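Local coordinates for fatty acid-binding protein TM_1468 (Thermotoga maritima, PDB 1VPV), which binds long-chain fatty acids such as palmitate and may take part in lipid transport or fatty acid metabolism, at residues A[72-77]-A[182-187]; A[144-149]-A[241-246]. All coordinates share one frame; numbering follows the deposited sequence.

Interaction 1. Residues A[72-77]-A[182-187]. With PLM (palmitic acid), chain D.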
loop_
_atom_site.group_PDB
_atom_site.type_symbol
_atom_site.label_atom_id
_atom_site.label_comp_id
_atom_site.label_asym_id
_atom_site.label_seq_id
_atom_site.Cartn_x
_atom_site.Cartn_y
_atom_site.Cartn_z
ATOM N N VAL A 72 20.307 6.055 -4.806
ATOM C CA VAL A 72 18.922 5.711 -4.591
ATOM C C VAL A 72 18.165 6.087 -5.865
ATOM O O VAL A 72 18.275 7.169 -6.341
ATOM C CB VAL A 72 18.368 6.444 -3.353
ATOM C CG1 VAL A 72 16.853 6.337 -3.259
ATOM C CG2 VAL A 72 18.981 5.861 -2.091
ATOM N N PRO A 73 17.371 5.177 -6.418
ATOM C CA PRO A 73 16.764 5.553 -7.687
ATOM C C PRO A 73 15.531 6.419 -7.473
ATOM O O PRO A 73 15.102 6.634 -6.337
ATOM C CB PRO A 73 16.346 4.207 -8.268
ATOM C CG PRO A 73 16.146 3.327 -7.118
ATOM C CD PRO A 73 16.942 3.848 -5.964
ATOM N N LYS A 74 14.955 6.853 -8.583
ATOM C CA LYS A 74 13.685 7.539 -8.626
ATOM C C LYS A 74 12.596 6.581 -9.137
ATOM O O LYS A 74 12.883 5.510 -9.635
ATOM C CB LYS A 74 13.811 8.749 -9.560
ATOM C CG LYS A 74 15.015 9.623 -9.227
ATOM C CD LYS A 74 14.949 11.048 -9.849
ATOM C CE LYS A 74 16.217 11.903 -9.559
ATOM N NZ LYS A 74 16.798 11.752 -8.178
ATOM N N THR A 75 11.349 7.012 -9.061
ATOM C CA THR A 75 10.208 6.198 -9.440
ATOM C C THR A 75 9.340 6.964 -10.440
ATOM O O THR A 75 9.358 8.183 -10.460
ATOM C CB THR A 75 9.348 5.827 -8.171
ATOM O OG1 THR A 75 8.824 7.023 -7.562
ATOM C CG2 THR A 75 10.180 5.060 -7.150
ATOM N N SER A 76 8.616 6.265 -11.297
ATOM C CA SER A 76 7.605 6.932 -12.102
ATOM C C SER A 76 6.353 6.088 -12.148
ATOM O O SER A 76 6.422 4.880 -12.014
ATOM C CB SER A 76 8.110 7.150 -13.516
ATOM O OG SER A 76 8.138 5.913 -14.197
ATOM N N GLN A 77 5.215 6.719 -12.373
ATOM C CA GLN A 77 3.946 5.985 -12.541
ATOM C C GLN A 77 3.890 5.182 -13.835
ATOM O O GLN A 77 4.732 5.359 -14.719
ATOM C CB GLN A 77 2.750 6.937 -12.489
ATOM C CG GLN A 77 2.444 7.643 -13.785
ATOM C CD GLN A 77 3.158 8.974 -13.910
ATOM O OE1 GLN A 77 4.387 9.045 -13.849
ATOM N NE2 GLN A 77 2.391 10.038 -14.075
ATOM N N LEU A 182 12.762 9.221 2.231
ATOM C CA LEU A 182 11.508 9.942 1.992
ATOM C C LEU A 182 11.750 11.366 1.479
ATOM O O LEU A 182 11.081 11.841 0.546
ATOM C CB LEU A 182 10.670 9.978 3.260
ATOM C CG LEU A 182 9.903 8.684 3.547
ATOM C CD1 LEU A 182 9.308 8.748 4.933
ATOM C CD2 LEU A 182 8.771 8.557 2.531
ATOM N N VAL A 183 12.731 12.039 2.072
ATOM C CA VAL A 183 13.045 13.378 1.643
ATOM C C VAL A 183 13.508 13.356 0.192
ATOM O O VAL A 183 13.037 14.184 -0.585
ATOM C CB VAL A 183 14.044 14.094 2.569
ATOM C CG1 VAL A 183 14.468 15.423 1.975
ATOM C CG2 VAL A 183 13.403 14.369 3.947
ATOM N N LYS A 184 14.366 12.400 -0.196
ATOM C CA LYS A 184 14.799 12.351 -1.585
ATOM C C LYS A 184 13.654 12.017 -2.500
ATOM O O LYS A 184 13.606 12.503 -3.624
ATOM C CB LYS A 184 15.913 11.332 -1.841
ATOM C CG LYS A 184 16.380 11.302 -3.319
ATOM C CD LYS A 184 17.363 10.201 -3.590
ATOM C CE LYS A 184 17.414 9.831 -5.087
ATOM N NZ LYS A 184 18.244 10.772 -5.795
ATOM N N GLY A 185 12.776 11.139 -2.062
ATOM C CA GLY A 185 11.600 10.780 -2.855
ATOM C C GLY A 185 10.638 11.931 -3.198
ATOM O O GLY A 185 9.978 11.868 -4.228
ATOM N N GLY A 186 10.522 12.934 -2.318
ATOM C CA GLY A 186 9.745 14.132 -2.587
ATOM C C GLY A 186 8.349 14.204 -1.986
ATOM O O GLY A 186 7.660 15.228 -2.096
ATOM N N ARG A 187 7.914 13.162 -1.308
ATOM C CA ARG A 187 6.522 13.113 -0.862
ATOM C C ARG A 187 6.237 13.647 0.566
ATOM O O ARG A 187 5.090 13.558 1.062
ATOM C CB ARG A 187 5.974 11.695 -1.013
ATOM C CG ARG A 187 5.365 11.412 -2.316
ATOM C CD ARG A 187 6.339 11.600 -3.475
ATOM N NE ARG A 187 5.691 11.198 -4.712
ATOM C CZ ARG A 187 6.293 11.067 -5.888
ATOM N NH1 ARG A 187 7.577 11.327 -6.009
ATOM N NH2 ARG A 187 5.607 10.687 -6.949
HETATM C C1 PLM D . 5.326 7.351 -8.495
HETATM O O1 PLM D . 4.320 7.782 -9.132
HETATM O O2 PLM D . 6.514 7.560 -8.901
HETATM C C2 PLM D . 5.074 6.552 -7.237
HETATM C C3 PLM D . 5.307 7.388 -5.995
HETATM C C4 PLM D . 5.186 6.518 -4.751
HETATM C C5 PLM D . 5.497 7.366 -3.521
HETATM C C6 PLM D . 5.406 6.574 -2.243
HETATM C C7 PLM D . 5.648 7.426 -1.007
HETATM C C8 PLM D . 5.955 6.557 0.209
HETATM C C9 PLM D . 4.708 5.890 0.747
HETATM C CA PLM D . 5.012 4.956 1.902
HETATM C CB PLM D . 3.725 4.427 2.516
HETATM C CC PLM D . 4.029 3.274 3.469
HETATM C CD PLM D . 2.778 2.812 4.245
HETATM C CE PLM D . 3.022 1.531 5.023
HETATM C CF PLM D . 1.860 1.167 5.934
HETATM C CG PLM D . 0.751 0.408 5.199
#

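Interaction 2. Residues A[144-149]-A[241-246]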
loop_
_atom_site.group_PDB
_atom_site.type_symbol
_atom_site.label_atom_id
_atom_site.label_comp_id
_atom_site.label_asym_id
_atom_site.label_seq_id
_atom_site.Cartn_x
_atom_site.Cartn_y
_atom_site.Cartn_z
ATOM N N ALA A 144 -13.877 -5.233 -1.260
ATOM C CA ALA A 144 -14.621 -5.162 -2.498
ATOM C C ALA A 144 -14.896 -6.545 -3.044
ATOM O O ALA A 144 -15.980 -6.806 -3.597
ATOM C CB ALA A 144 -13.871 -4.368 -3.521
ATOM N N ARG A 145 -13.930 -7.444 -2.909
ATOM C CA ARG A 145 -14.129 -8.795 -3.462
ATOM C C ARG A 145 -15.213 -9.515 -2.683
ATOM O O ARG A 145 -16.130 -10.113 -3.260
ATOM C CB ARG A 145 -12.833 -9.622 -3.419
ATOM C CG ARG A 145 -13.001 -11.046 -3.952
ATOM C CD ARG A 145 -13.601 -11.067 -5.404
ATOM N NE ARG A 145 -12.591 -10.672 -6.396
ATOM C CZ ARG A 145 -12.845 -10.265 -7.638
ATOM N NH1 ARG A 145 -14.075 -10.165 -8.094
ATOM N NH2 ARG A 145 -11.846 -9.939 -8.431
ATOM N N GLU A 146 -15.109 -9.439 -1.362
ATOM C CA GLU A 146 -16.007 -10.187 -0.498
ATOM C C GLU A 146 -17.424 -9.736 -0.772
ATOM O O GLU A 146 -18.305 -10.568 -0.962
ATOM C CB GLU A 146 -15.647 -10.025 0.971
ATOM C CG GLU A 146 -14.286 -10.625 1.285
ATOM C CD GLU A 146 -13.720 -10.147 2.626
ATOM O OE1 GLU A 146 -13.822 -8.943 2.958
ATOM O OE2 GLU A 146 -13.164 -10.991 3.351
HETATM N N MSE A 147 -17.641 -8.433 -0.878
HETATM C CA MSE A 147 -19.000 -7.983 -1.116
HETATM C C MSE A 147 -19.486 -8.222 -2.555
HETATM O O MSE A 147 -20.687 -8.398 -2.761
HETATM C CB MSE A 147 -19.249 -6.577 -0.574
HETATM C CG MSE A 147 -18.383 -5.516 -1.043
HETATM SE SE MSE A 147 -18.692 -3.823 -0.022
HETATM C CE MSE A 147 -18.678 -4.522 1.858
ATOM N N LEU A 148 -18.579 -8.322 -3.528
ATOM C CA LEU A 148 -18.960 -8.831 -4.871
ATOM C C LEU A 148 -19.283 -10.340 -4.833
ATOM O O LEU A 148 -20.242 -10.782 -5.448
ATOM C CB LEU A 148 -17.898 -8.527 -5.934
ATOM C CG LEU A 148 -17.677 -7.029 -6.203
ATOM C CD1 LEU A 148 -16.382 -6.781 -6.943
ATOM C CD2 LEU A 148 -18.831 -6.416 -6.972
ATOM N N GLU A 149 -18.498 -11.117 -4.098
ATOM C CA GLU A 149 -18.808 -12.520 -3.888
ATOM C C GLU A 149 -20.122 -12.743 -3.128
ATOM O O GLU A 149 -20.638 -13.852 -3.131
ATOM C CB GLU A 149 -17.675 -13.245 -3.137
ATOM C CG GLU A 149 -16.370 -13.480 -3.917
ATOM C CD GLU A 149 -16.576 -13.818 -5.386
ATOM O OE1 GLU A 149 -16.760 -12.891 -6.223
ATOM O OE2 GLU A 149 -16.521 -15.010 -5.721
ATOM N N LYS A 241 -12.019 -4.573 16.881
ATOM C CA LYS A 241 -11.798 -5.659 15.935
ATOM C C LYS A 241 -11.070 -5.132 14.712
ATOM O O LYS A 241 -11.562 -4.211 14.057
ATOM C CB LYS A 241 -13.129 -6.234 15.470
ATOM C CG LYS A 241 -13.573 -7.548 16.095
ATOM C CD LYS A 241 -14.457 -8.309 15.064
ATOM C CE LYS A 241 -15.270 -9.396 15.673
ATOM N NZ LYS A 241 -16.194 -8.784 16.649
ATOM N N LEU A 242 -9.942 -5.747 14.370
ATOM C CA LEU A 242 -9.131 -5.278 13.272
ATOM C C LEU A 242 -8.787 -6.398 12.296
ATOM O O LEU A 242 -8.713 -7.553 12.690
ATOM C CB LEU A 242 -7.807 -4.756 13.816
ATOM C CG LEU A 242 -7.711 -3.658 14.860
ATOM C CD1 LEU A 242 -6.247 -3.300 15.000
ATOM C CD2 LEU A 242 -8.547 -2.418 14.461
ATOM N N ARG A 243 -8.552 -6.051 11.034
ATOM C CA ARG A 243 -7.761 -6.917 10.132
ATOM C C ARG A 243 -6.525 -6.123 9.694
ATOM O O ARG A 243 -6.580 -4.909 9.595
ATOM C CB ARG A 243 -8.569 -7.387 8.932
ATOM C CG ARG A 243 -9.734 -8.283 9.298
ATOM C CD ARG A 243 -10.312 -9.038 8.090
ATOM N NE ARG A 243 -10.875 -8.105 7.110
ATOM C CZ ARG A 243 -11.680 -8.449 6.098
ATOM N NH1 ARG A 243 -12.030 -9.700 5.922
ATOM N NH2 ARG A 243 -12.155 -7.523 5.259
ATOM N N VAL A 244 -5.427 -6.811 9.418
ATOM C CA VAL A 244 -4.103 -6.175 9.320
ATOM C C VAL A 244 -3.202 -6.821 8.258
ATOM O O VAL A 244 -3.138 -8.050 8.139
ATOM C CB VAL A 244 -3.348 -6.313 10.667
ATOM C CG1 VAL A 244 -2.039 -5.555 10.645
ATOM C CG2 VAL A 244 -4.206 -5.812 11.801
ATOM N N ILE A 245 -2.501 -5.983 7.504
ATOM C CA ILE A 245 -1.361 -6.414 6.719
ATOM C C ILE A 245 -0.135 -5.763 7.334
ATOM O O ILE A 245 -0.024 -4.568 7.329
ATOM C CB ILE A 245 -1.503 -5.991 5.248
ATOM C CG1 ILE A 245 -2.783 -6.593 4.662
ATOM C CG2 ILE A 245 -0.286 -6.442 4.405
ATOM C CD1 ILE A 245 -2.987 -6.246 3.175
ATOM N N GLY A 246 0.765 -6.558 7.900
ATOM C CA GLY A 246 2.070 -6.069 8.312
ATOM C C GLY A 246 2.966 -5.915 7.095
ATOM O O GLY A 246 3.066 -6.843 6.255
#

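Interaction 1. Residues A[72-77]-A[182-187]
With CG anti to the backbone N (chi1 -179°) and a bend only at chi4 (81°), Lys184 runs its aliphatic chain past Val72, the two side chains sliding by in opposite directions. Lys184 CD comes 3.9 Å from Val72 CB, a van der Waals contact where, in the DegV fold, the lead-in to strand 74-76 meets the end of helix 180-185. Lys74 crosses Lys184 at about a right angle, its NZ 3.0 Å from Lys184 NZ; two donors of like charge cannot bond, so the placing of these exposed tips is doubtful. Beyond Gly186, whose positive phi ends the helix, Arg187 turns back: its NH1 donates to Gly185 O at 3.0 Å, in the guanidinium plane, and its NE to Leu107 O. These bonds set the turn of the guanidinium, which lays one face over the palmitate; Arg187 NH2 lies 3.4 Å from palmitate C3. Cut back to an alanine, Arg187 would probably leave Gly185 O and Leu107 O without these donors and uncover the lipid around C3. Ser108 OG also bonds the palmitate, and from the strand Thr75 OG1, itself bonded to His283, donates to palmitate O2 at 2.7 Å.

Interaction 2. Residues A[144-149]-A[241-246]
Arg243 meets Glu146 end-on, its guanidinium lying edge to edge with the carboxylate and the two planes only 22° apart. Each terminal nitrogen takes its own oxygen: Arg243 NH1 donates to Glu146 OE2 at 3.1 Å and Arg243 NH2 to Glu146 OE1 at 3.2 Å, the second bond the straighter at 164°. Both oxygens use their syn lone pairs, and both lie close to the guanidinium plane, so this is an end-on bidentate salt bridge. Two long side chains are needed to make it, since the CA atoms of Glu146 and Arg243 stand 13.8 Å apart. Glu146 stretches out from helix 138-149, extended beyond CG, while Arg243 comes from the opposite direction off strand 241-248 and bends at chi3 (-64°). The helix is tied to the sheet containing strand 15-20 through neighbouring Arg145, which bonds Val15 O; the strand belongs to the other mixed sheet, between 289-295 and 267-275. The bridge therefore links the two sheet-based halves of the DegV fold at the surface, away from the lipid-binding residues Thr75 and Ser108. Arg243 has a second and stronger partner, Glu294, which takes NE. With NH1, NH2 and NE all engaged by carboxylates, the guanidinium is fixed in rotation, and the two negative charges would probably offset the nearby like charge of Arg142.

Overall arrangement
The two contacts sit on opposite sides of the centre of the chain, about 30 Å apart between centres and about 16 Å between nearest atoms, and do not touch. Their segments alternate along the sequence, 72-77 and 144-149 coming before 182-187 and 241-246, so each pairs an element from the earlier part of the chain with one from the later part. Interaction 1 lies at the palmitate itself and contains Thr75; Ser108, which also binds the lipid, is about 12 Å from Lys74, side chain to side chain. Interaction 2 is a polar bridge, with the Arg243 side chain about 13 Å from the palmitate, so it ties helix 138-149 to strand 241-248 without touching the ligand.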